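PDB 3QIT: polyketide synthase from Lyngbya majuscula 19L, which carries a thioesterase domain of curacin A biosynthesis that forms the terminal alkene, probably by hydrolysing the thioester before sulfate elimination and decarboxylation. Local coordinates for residues B[62-76]-B[195-207]. Numbering follows the deposited sequence.
Sequences FGHGRSSHLEMVTSY and GGVRWSWDAIIRT
Tyr76 gives its OH proton to Asp202 OD2 across 2.6 Å, on the anti side of the carboxylate, with ring and carboxylate planes 79° apart. The same phenol oxygen accepts the backbone N-H of Leu70, and a water links Leu70 O to OD2, so a tyrosine suits this place as donor and acceptor at once. With chi1 at -166°, the Asp202 carboxylate swings away from its own backbone N, which brings OD2 to the phenol while OD1 takes the N-H of Ile204 in an Asx turn. The backbones join where Asp202 N donates to Gly63 O (2.8 Å); Gly63 has a positive phi (79°), which suits a glycine. His69 NE2 reaches Ser200 O at 2.8 Å in a weak, bent bond, and Asp202 CB lies over the centre of the imidazole in a CH-pi contact, the carboxylate nearly parallel to the ring.

Among apolar groups, Ile205 CG1 makes a CH-pi contact with one face of the Tyr76 ring, Leu70 CD1 lying against the opposite face, and Ile204 CG1 presses tightly on Val73 CG1 at 3.5 Å. A phenylalanine in place of Tyr76 would probably keep much of this packing but leave the Leu70 N-H without its acceptor and Asp202 OD2 with the water but no phenol donor. The contact thus fastens the loop after strand 55-59 of the alpha/beta-hydrolase core to the segment following strand 196-199, largely around the Asp202 carboxylate, whose negative charge the phenol, water and N-H donors probably stabilise.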
loop_
_atom_site.group_PDB
_atom_site.type_symbol
_atom_site.label_atom_id
_atom_site.label_comp_id
_atom_site.label_asym_id
_atom_site.label_seq_id
_atom_site.Cartn_x
_atom_site.Cartn_y
_atom_site.Cartn_z
ATOM N N PHE B 62 -2.733 -10.543 7.657
ATOM C CA PHE B 62 -2.040 -11.126 6.485
ATOM C C PHE B 62 -0.547 -11.232 6.759
ATOM O O PHE B 62 0.035 -10.379 7.444
ATOM C CB PHE B 62 -2.263 -10.305 5.210
ATOM C CG PHE B 62 -3.641 -10.491 4.586
ATOM C CD1 PHE B 62 -4.137 -11.763 4.299
ATOM C CD2 PHE B 62 -4.404 -9.384 4.270
ATOM C CE1 PHE B 62 -5.448 -11.916 3.713
ATOM C CE2 PHE B 62 -5.673 -9.519 3.682
ATOM C CZ PHE B 62 -6.194 -10.787 3.408
ATOM N N GLY B 63 0.049 -12.318 6.276
ATOM C CA GLY B 63 1.454 -12.614 6.547
ATOM C C GLY B 63 1.767 -13.206 7.917
ATOM O O GLY B 63 2.917 -13.526 8.192
ATOM N N HIS B 64 0.754 -13.346 8.776
ATOM C CA HIS B 64 0.943 -13.837 10.149
ATOM C C HIS B 64 0.143 -15.119 10.316
ATOM O O HIS B 64 -0.835 -15.349 9.604
ATOM C CB HIS B 64 0.370 -12.837 11.164
ATOM C CG HIS B 64 1.120 -11.538 11.241
ATOM N ND1 HIS B 64 1.071 -10.574 10.253
ATOM C CD2 HIS B 64 1.913 -11.038 12.215
ATOM C CE1 HIS B 64 1.809 -9.535 10.613
ATOM N NE2 HIS B 64 2.345 -9.797 11.795
ATOM N N GLY B 65 0.563 -15.960 11.251
ATOM C CA GLY B 65 -0.236 -17.139 11.645
ATOM C C GLY B 65 -0.518 -18.033 10.453
ATOM O O GLY B 65 0.397 -18.381 9.712
ATOM N N ARG B 66 -1.791 -18.336 10.229
ATOM C CA ARG B 66 -2.214 -19.126 9.059
ATOM C C ARG B 66 -2.886 -18.336 7.935
ATOM O O ARG B 66 -3.366 -18.929 6.959
ATOM C CB ARG B 66 -3.136 -20.280 9.527
ATOM C CG ARG B 66 -2.460 -21.307 10.441
ATOM C CD ARG B 66 -1.552 -22.240 9.640
ATOM N NE ARG B 66 -0.704 -23.086 10.485
ATOM C CZ ARG B 66 -1.059 -24.260 11.004
ATOM N NH1 ARG B 66 -2.289 -24.748 10.820
ATOM N NH2 ARG B 66 -0.180 -24.956 11.702
ATOM N N SER B 67 -2.891 -16.996 8.027
ATOM C CA SER B 67 -3.403 -16.204 6.917
ATOM C C SER B 67 -2.396 -16.177 5.751
ATOM O O SER B 67 -1.195 -16.403 5.949
ATOM C CB SER B 67 -3.737 -14.761 7.327
ATOM O OG SER B 67 -4.935 -14.727 8.077
ATOM N N SER B 68 -2.903 -15.919 4.546
ATOM C CA SER B 68 -2.041 -15.841 3.348
ATOM C C SER B 68 -0.899 -14.872 3.499
ATOM O O SER B 68 -1.019 -13.833 4.160
ATOM C CB SER B 68 -2.852 -15.366 2.131
ATOM O OG SER B 68 -3.842 -16.285 1.854
ATOM N N HIS B 69 0.208 -15.199 2.828
ATOM C CA HIS B 69 1.265 -14.200 2.613
ATOM C C HIS B 69 0.886 -13.401 1.372
ATOM O O HIS B 69 0.337 -13.967 0.397
ATOM C CB HIS B 69 2.611 -14.880 2.386
ATOM C CG HIS B 69 3.110 -15.650 3.572
ATOM N ND1 HIS B 69 4.386 -16.169 3.641
ATOM C CD2 HIS B 69 2.500 -15.982 4.735
ATOM C CE1 HIS B 69 4.537 -16.791 4.797
ATOM N NE2 HIS B 69 3.404 -16.704 5.473
ATOM N N LEU B 70 1.208 -12.106 1.395
ATOM C CA LEU B 70 0.924 -11.242 0.257
ATOM C C LEU B 70 2.092 -11.319 -0.716
ATOM O O LEU B 70 3.220 -10.940 -0.377
ATOM C CB LEU B 70 0.624 -9.803 0.711
ATOM C CG LEU B 70 -0.482 -9.723 1.795
ATOM C CD1 LEU B 70 -0.761 -8.274 2.194
ATOM C CD2 LEU B 70 -1.772 -10.386 1.268
ATOM N N GLU B 71 1.812 -11.815 -1.927
ATOM C CA GLU B 71 2.880 -12.125 -2.888
ATOM C C GLU B 71 3.567 -10.878 -3.389
ATOM O O GLU B 71 4.718 -10.916 -3.819
ATOM C CB GLU B 71 2.348 -12.877 -4.099
ATOM C CG GLU B 71 1.954 -14.319 -3.853
ATOM C CD GLU B 71 1.641 -15.014 -5.165
ATOM O OE1 GLU B 71 0.457 -15.063 -5.533
ATOM O OE2 GLU B 71 2.587 -15.456 -5.848
ATOM N N MET B 72 2.861 -9.767 -3.349
ATOM C CA MET B 72 3.539 -8.504 -3.642
ATOM C C MET B 72 3.790 -7.730 -2.357
ATOM O O MET B 72 2.846 -7.285 -1.695
ATOM C CB MET B 72 2.763 -7.660 -4.611
ATOM C CG MET B 72 3.664 -6.513 -5.138
ATOM S SD MET B 72 3.033 -5.925 -6.639
ATOM C CE MET B 72 1.384 -5.482 -6.117
ATOM N N VAL B 73 5.070 -7.551 -2.042
ATOM C CA VAL B 73 5.518 -6.994 -0.737
ATOM C C VAL B 73 4.915 -5.632 -0.399
ATOM O O VAL B 73 4.678 -5.329 0.774
ATOM C CB VAL B 73 7.073 -6.820 -0.711
ATOM C CG1 VAL B 73 7.523 -6.247 0.640
ATOM C CG2 VAL B 73 7.761 -8.131 -0.973
ATOM N N THR B 74 4.691 -4.814 -1.425
ATOM C CA THR B 74 4.120 -3.476 -1.239
ATOM C C THR B 74 2.673 -3.498 -0.755
ATOM O O THR B 74 2.117 -2.467 -0.371
ATOM C CB THR B 74 4.210 -2.620 -2.514
ATOM O OG1 THR B 74 3.609 -3.311 -3.613
ATOM C CG2 THR B 74 5.650 -2.286 -2.828
ATOM N N SER B 75 2.086 -4.685 -0.761
ATOM C CA SER B 75 0.714 -4.900 -0.272
ATOM C C SER B 75 0.641 -4.816 1.245
ATOM O O SER B 75 -0.441 -4.579 1.799
ATOM C CB SER B 75 0.162 -6.249 -0.765
ATOM O OG SER B 75 0.079 -6.273 -2.192
ATOM N N TYR B 76 1.768 -5.036 1.925
ATOM C CA TYR B 76 1.798 -4.939 3.391
ATOM C C TYR B 76 1.825 -3.472 3.798
ATOM O O TYR B 76 2.828 -2.759 3.601
ATOM C CB TYR B 76 3.017 -5.672 3.969
ATOM C CG TYR B 76 2.932 -7.179 3.900
ATOM C CD1 TYR B 76 2.014 -7.882 4.677
ATOM C CD2 TYR B 76 3.774 -7.905 3.059
ATOM C CE1 TYR B 76 1.943 -9.271 4.619
ATOM C CE2 TYR B 76 3.701 -9.306 2.975
ATOM C CZ TYR B 76 2.783 -9.972 3.743
ATOM O OH TYR B 76 2.772 -11.348 3.665
ATOM N N GLY B 195 16.262 -28.770 6.270
ATOM C CA GLY B 195 16.750 -29.667 7.311
ATOM C C GLY B 195 16.270 -29.465 8.738
ATOM O O GLY B 195 16.503 -30.309 9.596
ATOM N N GLY B 196 15.613 -28.341 9.009
ATOM C CA GLY B 196 15.033 -28.099 10.324
ATOM C C GLY B 196 13.652 -27.503 10.147
ATOM O O GLY B 196 12.892 -27.942 9.279
ATOM N N VAL B 197 13.328 -26.489 10.945
ATOM C CA VAL B 197 12.032 -25.800 10.796
ATOM C C VAL B 197 12.261 -24.297 10.810
ATOM O O VAL B 197 13.212 -23.821 11.414
ATOM C CB VAL B 197 10.992 -26.188 11.880
ATOM C CG1 VAL B 197 10.752 -27.698 11.860
ATOM C CG2 VAL B 197 11.432 -25.720 13.290
ATOM N N ARG B 198 11.392 -23.574 10.128
ATOM C CA ARG B 198 11.481 -22.120 10.081
ATOM C C ARG B 198 10.127 -21.551 10.446
ATOM O O ARG B 198 9.105 -22.268 10.403
ATOM C CB ARG B 198 11.872 -21.654 8.691
ATOM C CG ARG B 198 10.811 -21.911 7.623
ATOM C CD ARG B 198 11.231 -21.346 6.253
ATOM N NE ARG B 198 10.214 -21.625 5.238
ATOM C CZ ARG B 198 10.287 -21.268 3.953
ATOM N NH1 ARG B 198 11.330 -20.586 3.492
ATOM N NH2 ARG B 198 9.304 -21.596 3.125
ATOM N N TRP B 199 10.098 -20.262 10.786
ATOM C CA TRP B 199 8.825 -19.587 10.958
ATOM C C TRP B 199 7.998 -19.631 9.683
ATOM O O TRP B 199 8.542 -19.550 8.589
ATOM C CB TRP B 199 9.010 -18.117 11.327
ATOM C CG TRP B 199 9.784 -17.865 12.611
ATOM C CD1 TRP B 199 10.915 -17.122 12.730
ATOM C CD2 TRP B 199 9.444 -18.308 13.938
ATOM N NE1 TRP B 199 11.299 -17.045 14.052
ATOM C CE2 TRP B 199 10.437 -17.802 14.811
ATOM C CE3 TRP B 199 8.398 -19.095 14.477
ATOM C CZ2 TRP B 199 10.421 -18.041 16.192
ATOM C CZ3 TRP B 199 8.379 -19.334 15.854
ATOM C CH2 TRP B 199 9.398 -18.815 16.696
ATOM N N SER B 200 6.684 -19.762 9.829
ATOM C CA SER B 200 5.824 -19.871 8.654
ATOM C C SER B 200 5.057 -18.570 8.357
ATOM O O SER B 200 4.320 -18.486 7.372
ATOM C CB SER B 200 4.882 -21.069 8.808
ATOM O OG SER B 200 4.042 -20.854 9.913
ATOM N N TRP B 201 5.284 -17.553 9.176
ATOM C CA TRP B 201 4.850 -16.186 8.852
ATOM C C TRP B 201 5.826 -15.563 7.822
ATOM O O TRP B 201 6.889 -16.122 7.540
ATOM C CB TRP B 201 4.656 -15.341 10.119
ATOM C CG TRP B 201 5.819 -15.260 11.084
ATOM C CD1 TRP B 201 6.026 -16.045 12.202
ATOM C CD2 TRP B 201 6.928 -14.348 11.016
ATOM N NE1 TRP B 201 7.185 -15.634 12.857
ATOM C CE2 TRP B 201 7.751 -14.602 12.140
ATOM C CE3 TRP B 201 7.273 -13.298 10.140
ATOM C CZ2 TRP B 201 8.928 -13.880 12.381
ATOM C CZ3 TRP B 201 8.446 -12.568 10.389
ATOM C CH2 TRP B 201 9.256 -12.876 11.500
ATOM N N ASP B 202 5.441 -14.438 7.234
ATOM C CA ASP B 202 6.191 -13.897 6.081
ATOM C C ASP B 202 7.413 -13.122 6.548
ATOM O O ASP B 202 7.265 -12.058 7.132
ATOM C CB ASP B 202 5.283 -12.962 5.266
ATOM C CG ASP B 202 5.850 -12.639 3.892
ATOM O OD1 ASP B 202 7.093 -12.717 3.714
ATOM O OD2 ASP B 202 5.050 -12.302 2.985
ATOM N N ALA B 203 8.615 -13.620 6.236
ATOM C CA ALA B 203 9.855 -12.966 6.709
ATOM C C ALA B 203 9.990 -11.483 6.361
ATOM O O ALA B 203 10.728 -10.752 7.036
ATOM C CB ALA B 203 11.087 -13.733 6.189
ATOM N N ILE B 204 9.308 -11.035 5.314
ATOM C CA ILE B 204 9.426 -9.617 4.923
ATOM C C ILE B 204 8.845 -8.659 5.979
ATOM O O ILE B 204 9.245 -7.494 6.044
ATOM C CB ILE B 204 8.803 -9.367 3.525
ATOM C CG1 ILE B 204 9.405 -8.110 2.879
ATOM C CG2 ILE B 204 7.282 -9.303 3.595
ATOM C CD1 ILE B 204 10.764 -8.349 2.211
ATOM N N ILE B 205 7.946 -9.154 6.836
ATOM C CA ILE B 205 7.220 -8.318 7.780
ATOM C C ILE B 205 8.110 -7.779 8.894
ATOM O O ILE B 205 7.843 -6.720 9.458
ATOM C CB ILE B 205 6.018 -9.082 8.382
ATOM C CG1 ILE B 205 5.037 -9.455 7.275
ATOM C CG2 ILE B 205 5.303 -8.232 9.421
ATOM C CD1 ILE B 205 3.918 -10.291 7.733
ATOM N N ARG B 206 9.138 -8.540 9.234
ATOM C CA ARG B 206 10.055 -8.088 10.277
ATOM C C ARG B 206 10.896 -6.908 9.760
ATOM O O ARG B 206 11.938 -7.115 9.141
ATOM C CB ARG B 206 10.952 -9.234 10.733
ATOM C CG ARG B 206 11.754 -8.884 11.963
ATOM C CD ARG B 206 12.212 -10.124 12.676
ATOM N NE ARG B 206 12.185 -9.904 14.117
ATOM C CZ ARG B 206 12.093 -10.875 15.016
ATOM N NH1 ARG B 206 12.071 -10.576 16.311
ATOM N NH2 ARG B 206 12.013 -12.138 14.617
ATOM N N THR B 207 10.426 -5.683 9.999
ATOM C CA THR B 207 11.100 -4.477 9.497
ATOM C C THR B 207 10.395 -3.177 9.905
ATOM O O THR B 207 9.172 -3.042 9.788
ATOM C CB THR B 207 11.267 -4.524 7.953
ATOM O OG1 THR B 207 12.122 -3.460 7.512
ATOM C CG2 THR B 207 9.913 -4.438 7.260
HETATM O O HOH W 1 1.471 -20.942 9.534
HETATM O O HOH W 2 5.345 -12.358 0.286
#